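Local coordinates for flagellar hook associated protein type 3 FlgL (PDB 5YTI), which probably serves as a structural component of the bacterial flagellum, a flagellin-family protein associated with the flagellar hook, at residues E92-A97 with N325-Q330; I304-K309 with Q321-Q326. All coordinates share one frame; numbering follows the deposited sequence.

Interaction 1 of 2, residues E92-A97 with N325-Q330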
loop_
_atom_site.group_PDB
_atom_site.type_symbol
_atom_site.label_atom_id
_atom_site.label_comp_id
_atom_site.label_asym_id
_atom_site.label_seq_id
_atom_site.Cartn_x
_atom_site.Cartn_y
_atom_site.Cartn_z
ATOM N N GLU A 92 -18.919 1.184 10.195
ATOM C CA GLU A 92 -19.963 1.028 11.221
ATOM C C GLU A 92 -20.300 -0.454 11.289
ATOM O O GLU A 92 -20.146 -1.083 12.341
ATOM C CB GLU A 92 -21.229 1.843 10.901
ATOM C CG GLU A 92 -21.120 3.366 11.053
ATOM C CD GLU A 92 -22.408 4.142 10.769
ATOM O OE1 GLU A 92 -22.908 4.253 9.614
ATOM O OE2 GLU A 92 -22.920 4.705 11.739
ATOM N N ILE A 93 -20.693 -1.023 10.150
ATOM C CA ILE A 93 -20.937 -2.471 10.021
ATOM C C ILE A 93 -19.812 -3.343 10.604
ATOM O O ILE A 93 -20.090 -4.196 11.428
ATOM C CB ILE A 93 -21.194 -2.908 8.555
ATOM C CG1 ILE A 93 -22.538 -2.388 8.075
ATOM C CG2 ILE A 93 -21.183 -4.428 8.434
ATOM C CD1 ILE A 93 -22.873 -2.699 6.624
ATOM N N GLN A 94 -18.558 -3.136 10.197
ATOM C CA GLN A 94 -17.481 -3.999 10.700
ATOM C C GLN A 94 -17.390 -3.959 12.200
ATOM O O GLN A 94 -17.026 -4.965 12.799
ATOM C CB GLN A 94 -16.097 -3.679 10.109
ATOM C CG GLN A 94 -14.968 -4.666 10.475
ATOM C CD GLN A 94 -15.387 -6.133 10.475
ATOM O OE1 GLN A 94 -16.133 -6.598 9.619
ATOM N NE2 GLN A 94 -14.897 -6.866 11.442
ATOM N N ILE A 95 -17.715 -2.823 12.810
ATOM C CA ILE A 95 -17.572 -2.716 14.253
ATOM C C ILE A 95 -18.582 -3.565 15.008
ATOM O O ILE A 95 -18.215 -4.196 15.982
ATOM C CB ILE A 95 -17.645 -1.275 14.736
ATOM C CG1 ILE A 95 -16.225 -0.760 14.953
ATOM C CG2 ILE A 95 -18.411 -1.208 16.055
ATOM C CD1 ILE A 95 -16.156 0.741 15.096
ATOM N N GLN A 96 -19.834 -3.583 14.546
ATOM C CA GLN A 96 -20.866 -4.457 15.114
ATOM C C GLN A 96 -20.501 -5.937 14.944
ATOM O O GLN A 96 -20.780 -6.779 15.837
ATOM C CB GLN A 96 -22.226 -4.270 14.447
ATOM C CG GLN A 96 -22.497 -2.940 13.776
ATOM C CD GLN A 96 -22.968 -1.881 14.733
ATOM O OE1 GLN A 96 -22.410 -0.781 14.777
ATOM N NE2 GLN A 96 -24.008 -2.198 15.499
ATOM N N ALA A 97 -19.891 -6.259 13.798
ATOM C CA ALA A 97 -19.486 -7.638 13.505
ATOM C C ALA A 97 -18.546 -8.158 14.584
ATOM O O ALA A 97 -18.357 -9.372 14.727
ATOM C CB ALA A 97 -18.827 -7.726 12.145
ATOM N N ASN A 325 -10.652 -7.687 13.690
ATOM C CA ASN A 325 -9.607 -6.684 13.923
ATOM C C ASN A 325 -8.835 -6.332 12.670
ATOM O O ASN A 325 -8.421 -5.164 12.476
ATOM C CB ASN A 325 -8.583 -7.196 14.915
ATOM C CG ASN A 325 -9.039 -7.056 16.323
ATOM O OD1 ASN A 325 -10.082 -7.590 16.662
ATOM N ND2 ASN A 325 -8.279 -6.310 17.157
ATOM N N GLN A 326 -8.604 -7.349 11.843
ATOM C CA GLN A 326 -7.856 -7.139 10.603
ATOM C C GLN A 326 -8.704 -6.336 9.648
ATOM O O GLN A 326 -8.246 -5.362 9.068
ATOM C CB GLN A 326 -7.411 -8.471 9.958
ATOM C CG GLN A 326 -6.372 -9.217 10.784
ATOM C CD GLN A 326 -4.967 -8.836 10.424
ATOM O OE1 GLN A 326 -4.592 -8.964 9.266
ATOM N NE2 GLN A 326 -4.164 -8.395 11.406
ATOM N N LEU A 327 -9.958 -6.741 9.506
ATOM C CA LEU A 327 -10.842 -6.125 8.539
ATOM C C LEU A 327 -11.144 -4.689 8.933
ATOM O O LEU A 327 -11.439 -3.871 8.090
ATOM C CB LEU A 327 -12.119 -6.940 8.362
ATOM C CG LEU A 327 -11.969 -8.262 7.605
ATOM C CD1 LEU A 327 -13.271 -9.041 7.674
ATOM C CD2 LEU A 327 -11.600 -8.019 6.146
ATOM N N LEU A 328 -11.043 -4.360 10.208
ATOM C CA LEU A 328 -11.236 -2.995 10.581
ATOM C C LEU A 328 -10.049 -2.214 10.079
ATOM O O LEU A 328 -10.188 -1.137 9.544
ATOM C CB LEU A 328 -11.312 -2.890 12.074
ATOM C CG LEU A 328 -11.567 -1.495 12.588
ATOM C CD1 LEU A 328 -12.925 -1.003 12.091
ATOM C CD2 LEU A 328 -11.511 -1.562 14.106
ATOM N N ALA A 329 -8.860 -2.763 10.227
ATOM C CA ALA A 329 -7.677 -2.021 9.789
ATOM C C ALA A 329 -7.716 -1.772 8.296
ATOM O O ALA A 329 -7.246 -0.748 7.822
ATOM C CB ALA A 329 -6.398 -2.756 10.162
ATOM N N GLN A 330 -8.289 -2.708 7.553
ATOM C CA GLN A 330 -8.268 -2.598 6.102
ATOM C C GLN A 330 -9.256 -1.592 5.557
ATOM O O GLN A 330 -8.924 -0.818 4.652
ATOM C CB GLN A 330 -8.480 -3.969 5.475
ATOM C CG GLN A 330 -7.247 -4.831 5.678
ATOM C CD GLN A 330 -7.332 -6.166 4.987
ATOM O OE1 GLN A 330 -6.589 -7.076 5.357
ATOM N NE2 GLN A 330 -8.215 -6.298 3.967
#

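Interaction 2 of 2, residues I304-K309 with Q321-Q326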
loop_
_atom_site.group_PDB
_atom_site.type_symbol
_atom_site.label_atom_id
_atom_site.label_comp_id
_atom_site.label_asym_id
_atom_site.label_seq_id
_atom_site.Cartn_x
_atom_site.Cartn_y
_atom_site.Cartn_z
ATOM N N ILE A 304 -18.089 -9.909 4.456
ATOM C CA ILE A 304 -19.266 -10.763 4.180
ATOM C C ILE A 304 -19.031 -12.253 4.561
ATOM O O ILE A 304 -19.830 -12.861 5.286
ATOM C CB ILE A 304 -19.671 -10.710 2.686
ATOM C CG1 ILE A 304 -20.196 -9.327 2.283
ATOM C CG2 ILE A 304 -20.686 -11.794 2.357
ATOM C CD1 ILE A 304 -20.301 -9.133 0.768
ATOM N N ASN A 305 -17.955 -12.857 4.073
ATOM C CA ASN A 305 -17.648 -14.211 4.491
ATOM C C ASN A 305 -17.690 -14.302 6.006
ATOM O O ASN A 305 -18.205 -15.271 6.527
ATOM C CB ASN A 305 -16.280 -14.664 4.006
ATOM C CG ASN A 305 -16.206 -14.810 2.497
ATOM O OD1 ASN A 305 -15.160 -15.164 1.960
ATOM N ND2 ASN A 305 -17.306 -14.531 1.804
ATOM N N ASN A 306 -17.174 -13.292 6.706
ATOM C CA ASN A 306 -17.043 -13.334 8.164
ATOM C C ASN A 306 -18.377 -13.157 8.899
ATOM O O ASN A 306 -18.673 -13.816 9.884
ATOM C CB ASN A 306 -16.111 -12.216 8.601
ATOM C CG ASN A 306 -15.231 -12.618 9.753
ATOM O OD1 ASN A 306 -14.491 -13.577 9.646
ATOM N ND2 ASN A 306 -15.289 -11.871 10.851
ATOM N N LEU A 307 -19.191 -12.236 8.426
ATOM C CA LEU A 307 -20.495 -12.061 9.017
ATOM C C LEU A 307 -21.350 -13.316 8.915
ATOM O O LEU A 307 -22.300 -13.460 9.666
ATOM C CB LEU A 307 -21.203 -10.899 8.336
ATOM C CG LEU A 307 -20.568 -9.595 8.753
ATOM C CD1 LEU A 307 -21.147 -8.453 7.948
ATOM C CD2 LEU A 307 -20.804 -9.435 10.249
ATOM N N ASN A 308 -21.017 -14.190 7.965
ATOM C CA ASN A 308 -21.735 -15.453 7.723
ATOM C C ASN A 308 -21.155 -16.669 8.455
ATOM O O ASN A 308 -21.709 -17.743 8.374
ATOM C CB ASN A 308 -21.772 -15.764 6.213
ATOM C CG ASN A 308 -22.771 -14.905 5.459
ATOM O OD1 ASN A 308 -23.855 -14.573 5.968
ATOM N ND2 ASN A 308 -22.414 -14.542 4.233
ATOM N N LYS A 309 -20.046 -16.522 9.162
ATOM C CA LYS A 309 -19.479 -17.655 9.881
ATOM C C LYS A 309 -20.416 -18.026 11.012
ATOM O O LYS A 309 -21.179 -17.193 11.460
ATOM C CB LYS A 309 -18.110 -17.312 10.492
ATOM C CG LYS A 309 -17.007 -16.991 9.499
ATOM C CD LYS A 309 -16.555 -18.214 8.716
ATOM C CE LYS A 309 -16.424 -17.895 7.226
ATOM N NZ LYS A 309 -16.138 -19.093 6.392
ATOM N N GLN A 321 -12.967 -12.852 15.783
ATOM C CA GLN A 321 -12.384 -11.602 16.260
ATOM C C GLN A 321 -11.042 -11.350 15.607
ATOM O O GLN A 321 -10.784 -10.272 15.099
ATOM C CB GLN A 321 -12.270 -11.570 17.788
ATOM C CG GLN A 321 -12.167 -10.158 18.388
ATOM C CD GLN A 321 -13.489 -9.387 18.333
ATOM O OE1 GLN A 321 -14.078 -9.191 17.247
ATOM N NE2 GLN A 321 -13.971 -8.947 19.508
ATOM N N THR A 322 -10.189 -12.352 15.570
ATOM C CA THR A 322 -8.883 -12.135 14.985
ATOM C C THR A 322 -8.940 -11.463 13.614
ATOM O O THR A 322 -8.140 -10.556 13.304
ATOM C CB THR A 322 -8.159 -13.450 14.815
ATOM O OG1 THR A 322 -8.026 -14.087 16.093
ATOM C CG2 THR A 322 -6.794 -13.190 14.193
ATOM N N GLU A 323 -9.878 -11.956 12.810
ATOM C CA GLU A 323 -10.135 -11.465 11.478
ATOM C C GLU A 323 -10.962 -10.169 11.515
ATOM O O GLU A 323 -10.767 -9.320 10.676
ATOM C CB GLU A 323 -10.815 -12.568 10.643
ATOM C CG GLU A 323 -11.596 -12.123 9.393
ATOM C CD GLU A 323 -10.843 -12.187 8.045
ATOM O OE1 GLU A 323 -9.588 -12.265 8.029
ATOM O OE2 GLU A 323 -11.533 -12.131 6.971
ATOM N N ASN A 324 -11.876 -9.993 12.469
ATOM C CA ASN A 324 -12.583 -8.705 12.592
ATOM C C ASN A 324 -11.576 -7.575 12.724
ATOM O O ASN A 324 -11.655 -6.609 11.969
ATOM C CB ASN A 324 -13.495 -8.636 13.816
ATOM C CG ASN A 324 -14.852 -9.277 13.609
ATOM O OD1 ASN A 324 -15.378 -9.391 12.484
ATOM N ND2 ASN A 324 -15.453 -9.674 14.726
ATOM N N ASN A 325 -10.652 -7.687 13.690
ATOM C CA ASN A 325 -9.607 -6.684 13.923
ATOM C C ASN A 325 -8.835 -6.332 12.670
ATOM O O ASN A 325 -8.421 -5.164 12.476
ATOM C CB ASN A 325 -8.583 -7.196 14.915
ATOM C CG ASN A 325 -9.039 -7.056 16.323
ATOM O OD1 ASN A 325 -10.082 -7.590 16.662
ATOM N ND2 ASN A 325 -8.279 -6.310 17.157
ATOM N N GLN A 326 -8.604 -7.349 11.843
ATOM C CA GLN A 326 -7.856 -7.139 10.603
ATOM C C GLN A 326 -8.704 -6.336 9.648
ATOM O O GLN A 326 -8.246 -5.362 9.068
ATOM C CB GLN A 326 -7.411 -8.471 9.958
ATOM C CG GLN A 326 -6.372 -9.217 10.784
ATOM C CD GLN A 326 -4.967 -8.836 10.424
ATOM O OE1 GLN A 326 -4.592 -8.964 9.266
ATOM N NE2 GLN A 326 -4.164 -8.395 11.406
#

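Interaction 1 of 2, residues E92-A97 with N325-Q330
Gln94 reaches across to Leu327 and Leu328 where two long antiparallel helices of the flagellin-type helical bundle, 49-96 and 316-374, lie side by side. Their short segments 92-96 and 325-330 approach to 9.7 Å between axes at an angle of 167°, and Gln94 and Leu328 are the residues whose CA atoms lie nearest each other, 6.3 Å apart. The case illustrates how one glutamine can pack against a facing helix along its length while its amide nitrogen takes a polar partner. CG of Gln94 stands anti to the backbone N (chi1 -173°) and is thereby carried out against the facing backbone, where it sits 3.9 Å from N of Leu328. A bend at chi2 then turns the amide, and its carbon CD packs 4.0 Å from CB of Leu327; the two side chains cross at about a right angle. No hydrogen bond joins the two segments. The amide nitrogen is instead bonded to OD1 of Asn324, one turn earlier on the facing helix, which helps fix the rotation of a largely buried group. Met303 and Arg302 of helix 296-307 pack against Gln94 and Leu327 respectively, while Glu216 of the second subunit packs against Leu328. Toward the more open side, the end of Leu328 comes nearer the facing helix, with its CD1 4.4 Å from CG1 of Ile95.

Interaction 2 of 2, residues I304-K309 with Q321-Q326
The side-chain amide of Asn306 enters between Glu323 and Asn324, two consecutive residues of the facing helix, and turns a different end to each. Its OD1 lies 3.2 Å from CG of Glu323, a contact with the aliphatic stem of that residue, while its ND2 comes 3.0 Å from OD1 of Asn324. The two amide planes stand 79° apart, so the groups meet nearly perpendicular rather than flat. Glu323 passes alongside Asn306 in the opposite direction. Its chain bends at chi2 (96°), and OE1 makes a salt bridge with Arg302, one turn before Asn306.

In the fold this is a helical hairpin: helix 296-307 ends here, a short connection follows, and helix 316-374 returns beside it within the helical bundle of a flagellin-family protein. Segment 92-97 forms a second shell that helps to hold the amide of Asn324: the OD1 that Asn306 approaches is shared with Gln94, and ND2, whose position is less sure, probably donates to the backbone O of Ala97. Helix 104-125 and strand 193-197 flank the pair.

Overall arrangement
Helix 316-374 supplies one side of both contacts, and the segments 325-330 and 321-326 overlap at Asn325 and Gln326, so interaction 1 and interaction 2 follow one another along it with centres about 8 Å apart. Asn324 links them, with separations of 2.8 Å from its OD1 to Gln94 NE2 and 2.9 Å from its ND2 to Ala97 O. The segments 92-97 and 304-309 also meet directly, Ile93 CG2 packing 4.1 Å from Leu307 CD1. Three helices thus converge on a small buried polar cluster with apolar packing beside it, an example of amides joining helices in a bundle.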